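Antifreeze protein (Marinomonas primoryensis, PDB 4KDW) forms a calcium-dependent immunoglobulin-like extender domain of a bacterial ice-binding adhesin, which is repeated in tandem and probably extends its ice-binding region away from the cell surface. Local coordinates at residues 63-66 and 71-74. Sequence-based numbering, arbitrary orientation.
Sequences TVTL and ETYT
Leu66 and Tyr73 exchange a reciprocal pair of backbone hydrogen bonds, Leu66 N to Tyr73 O and Tyr73 N to Leu66 O, both 2.8 Å long and nearly straight at 173°. They anchor the antiparallel hairpin of strands 63-68 and 71-76, whose second strand forms an edge of one sheet of the Ig-like sandwich. At the neighbouring position, one residue before Leu66 and one after Tyr73, Thr65 and Thr74 form a non-hydrogen-bonded pair, where the CA of Thr74 lies 3.2 Å from Val64 O in a CA-H...O contact. Tyr73 is instructive when followed outward. Its CB sits 3.7 Å from Leu66 O and 4.4 Å from Leu66 CB; CD2 passes the same carbonyl oxygen, which lies at the ring edge near its plane. With CG anti to the carbonyl carbon (chi1 -69°), the ring then leads away from strand 63-66, its side chain touching Val87, and OH finishes in hydrogen bonds with Asp91 and Ala88 N. Leu66 turns to the same face and packs on Trp83 and Val85 of the other sheet. On the opposite face, the methyls Thr65 CG2 and Thr72 CG2 meet at 3.5 Å, while one water joins Thr65 OG1 to Thr74 OG1. The hairpin is thus two-sided: its Leu66 face packs against the opposing sheet, whereas on the threonine face one methyl contact and one shared water link the strands, consistent with its more exposed position.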
ATOM      1  N   THR A  63      -5.280   4.394  -8.323  1.00  6.52           N
ATOM      2  CA  THR A  63      -4.824   3.051  -8.000  1.00  8.25           C
ATOM      3  C   THR A  63      -3.664   3.037  -7.031  1.00  7.16           C
ATOM      4  O   THR A  63      -2.764   3.937  -7.088  1.00  7.76           O
ATOM      5  CB  THR A  63      -4.442   2.326  -9.226  1.00  9.93           C
ATOM      6  OG1 THR A  63      -3.342   2.854  -9.764  1.00 14.11           O
ATOM      7  CG2 THR A  63      -5.551   2.309 -10.302  1.00 10.92           C
ATOM      8  N   VAL A  64      -3.631   2.062  -6.148  1.00  6.62           N
ATOM      9  CA  VAL A  64      -2.597   1.847  -5.212  1.00  6.52           C
ATOM     10  C   VAL A  64      -2.061   0.440  -5.464  1.00  6.25           C
ATOM     11  O   VAL A  64      -2.830  -0.517  -5.343  1.00  7.32           O
ATOM     12  CB  VAL A  64      -3.069   1.899  -3.753  1.00  6.81           C
ATOM     13  CG1 VAL A  64      -1.961   1.851  -2.762  1.00  8.34           C
ATOM     14  CG2 VAL A  64      -3.950   3.138  -3.502  1.00  7.65           C
ATOM     15  N   THR A  65      -0.773   0.308  -5.777  1.00  5.74           N
ATOM     16  CA  THR A  65      -0.176  -0.984  -6.210  1.00  6.71           C
ATOM     17  C   THR A  65       0.905  -1.364  -5.212  1.00  6.43           C
ATOM     18  O   THR A  65       1.830  -0.566  -5.002  1.00  6.60           O
ATOM     19  CB  THR A  65       0.399  -0.806  -7.589  1.00  7.02           C
ATOM     20  OG1 THR A  65      -0.632  -0.384  -8.525  1.00  8.45           O
ATOM     21  CG2 THR A  65       1.009  -2.064  -8.126  1.00  9.29           C
ATOM     22  N   LEU A  66       0.805  -2.563  -4.737  1.00  6.31           N
ATOM     23  CA  LEU A  66       1.822  -3.158  -3.831  1.00  6.47           C
ATOM     24  C   LEU A  66       2.317  -4.444  -4.396  1.00  6.99           C
ATOM     25  O   LEU A  66       1.507  -5.346  -4.571  1.00  9.30           O
ATOM     26  CB  LEU A  66       1.274  -3.443  -2.485  1.00  7.61           C
ATOM     27  CG  LEU A  66       0.859  -2.299  -1.528  1.00  8.65           C
ATOM     28  CD1 LEU A  66      -0.195  -1.290  -2.025  1.00 10.71           C
ATOM     29  CD2 LEU A  66       0.458  -2.871  -0.178  1.00  9.83           C
ATOM     30  N   GLU A  71       3.783 -10.924  -5.918  1.00  5.55           N
ATOM     31  CA  GLU A  71       2.344 -10.840  -6.228  1.00  5.98           C
ATOM     32  C   GLU A  71       1.924  -9.366  -6.214  1.00  5.11           C
ATOM     33  O   GLU A  71       2.241  -8.685  -5.241  1.00  5.53           O
ATOM     34  CB  GLU A  71       1.539 -11.641  -5.234  1.00  5.56           C
ATOM     35  CG  GLU A  71       0.035 -11.570  -5.461  1.00  6.09           C
ATOM     36  CD  GLU A  71      -0.462 -12.124  -6.774  1.00  6.51           C
ATOM     37  OE1 GLU A  71       0.265 -12.703  -7.549  1.00  7.67           O
ATOM     38  OE2 GLU A  71      -1.706 -11.949  -7.018  1.00  7.78           O
ATOM     39  N   THR A  72       1.237  -8.971  -7.205  1.00  5.80           N
ATOM     40  CA  THR A  72       0.738  -7.560  -7.257  1.00  6.29           C
ATOM     41  C   THR A  72      -0.596  -7.498  -6.663  1.00  5.90           C
ATOM     42  O   THR A  72      -1.546  -8.164  -7.133  1.00  6.34           O
ATOM     43  CB  THR A  72       0.706  -6.990  -8.697  1.00  7.50           C
ATOM     44  OG1 THR A  72       1.998  -7.191  -9.327  1.00 10.58           O
ATOM     45  CG2 THR A  72       0.462  -5.512  -8.673  1.00  8.59           C
ATOM     46  N   TYR A  73      -0.722  -6.674  -5.638  1.00  5.43           N
ATOM     47  CA  TYR A  73      -1.974  -6.391  -4.921  1.00  5.47           C
ATOM     48  C   TYR A  73      -2.354  -4.974  -5.198  1.00  5.92           C
ATOM     49  O   TYR A  73      -1.506  -4.075  -5.237  1.00  7.14           O
ATOM     50  CB  TYR A  73      -1.733  -6.579  -3.396  1.00  5.79           C
ATOM     51  CG  TYR A  73      -1.510  -7.961  -3.015  1.00  5.17           C
ATOM     52  CD1 TYR A  73      -2.590  -8.772  -2.742  1.00  5.30           C
ATOM     53  CD2 TYR A  73      -0.256  -8.509  -2.808  1.00  4.74           C
ATOM     54  CE1 TYR A  73      -2.461 -10.087  -2.339  1.00  5.50           C
ATOM     55  CE2 TYR A  73      -0.089  -9.832  -2.403  1.00  5.19           C
ATOM     56  CZ  TYR A  73      -1.199 -10.623  -2.168  1.00  5.14           C
ATOM     57  OH  TYR A  73      -1.059 -11.878  -1.647  1.00  6.43           O
ATOM     58  N   THR A  74      -3.626  -4.725  -5.465  1.00  6.01           N
ATOM     59  CA  THR A  74      -4.107  -3.410  -5.886  1.00  6.78           C
ATOM     60  C   THR A  74      -5.345  -3.009  -5.194  1.00  6.92           C
ATOM     61  O   THR A  74      -6.265  -3.852  -4.975  1.00  7.51           O
ATOM     62  CB  THR A  74      -4.358  -3.377  -7.397  1.00  7.79           C
ATOM     63  OG1 THR A  74      -3.217  -3.886  -8.078  1.00  8.35           O
ATOM     64  CG2 THR A  74      -4.638  -1.976  -7.906  1.00  9.33           C
TER
HETATM   65  O   HOH W   1      -1.943  -2.321  -9.929  1.00 13.72           O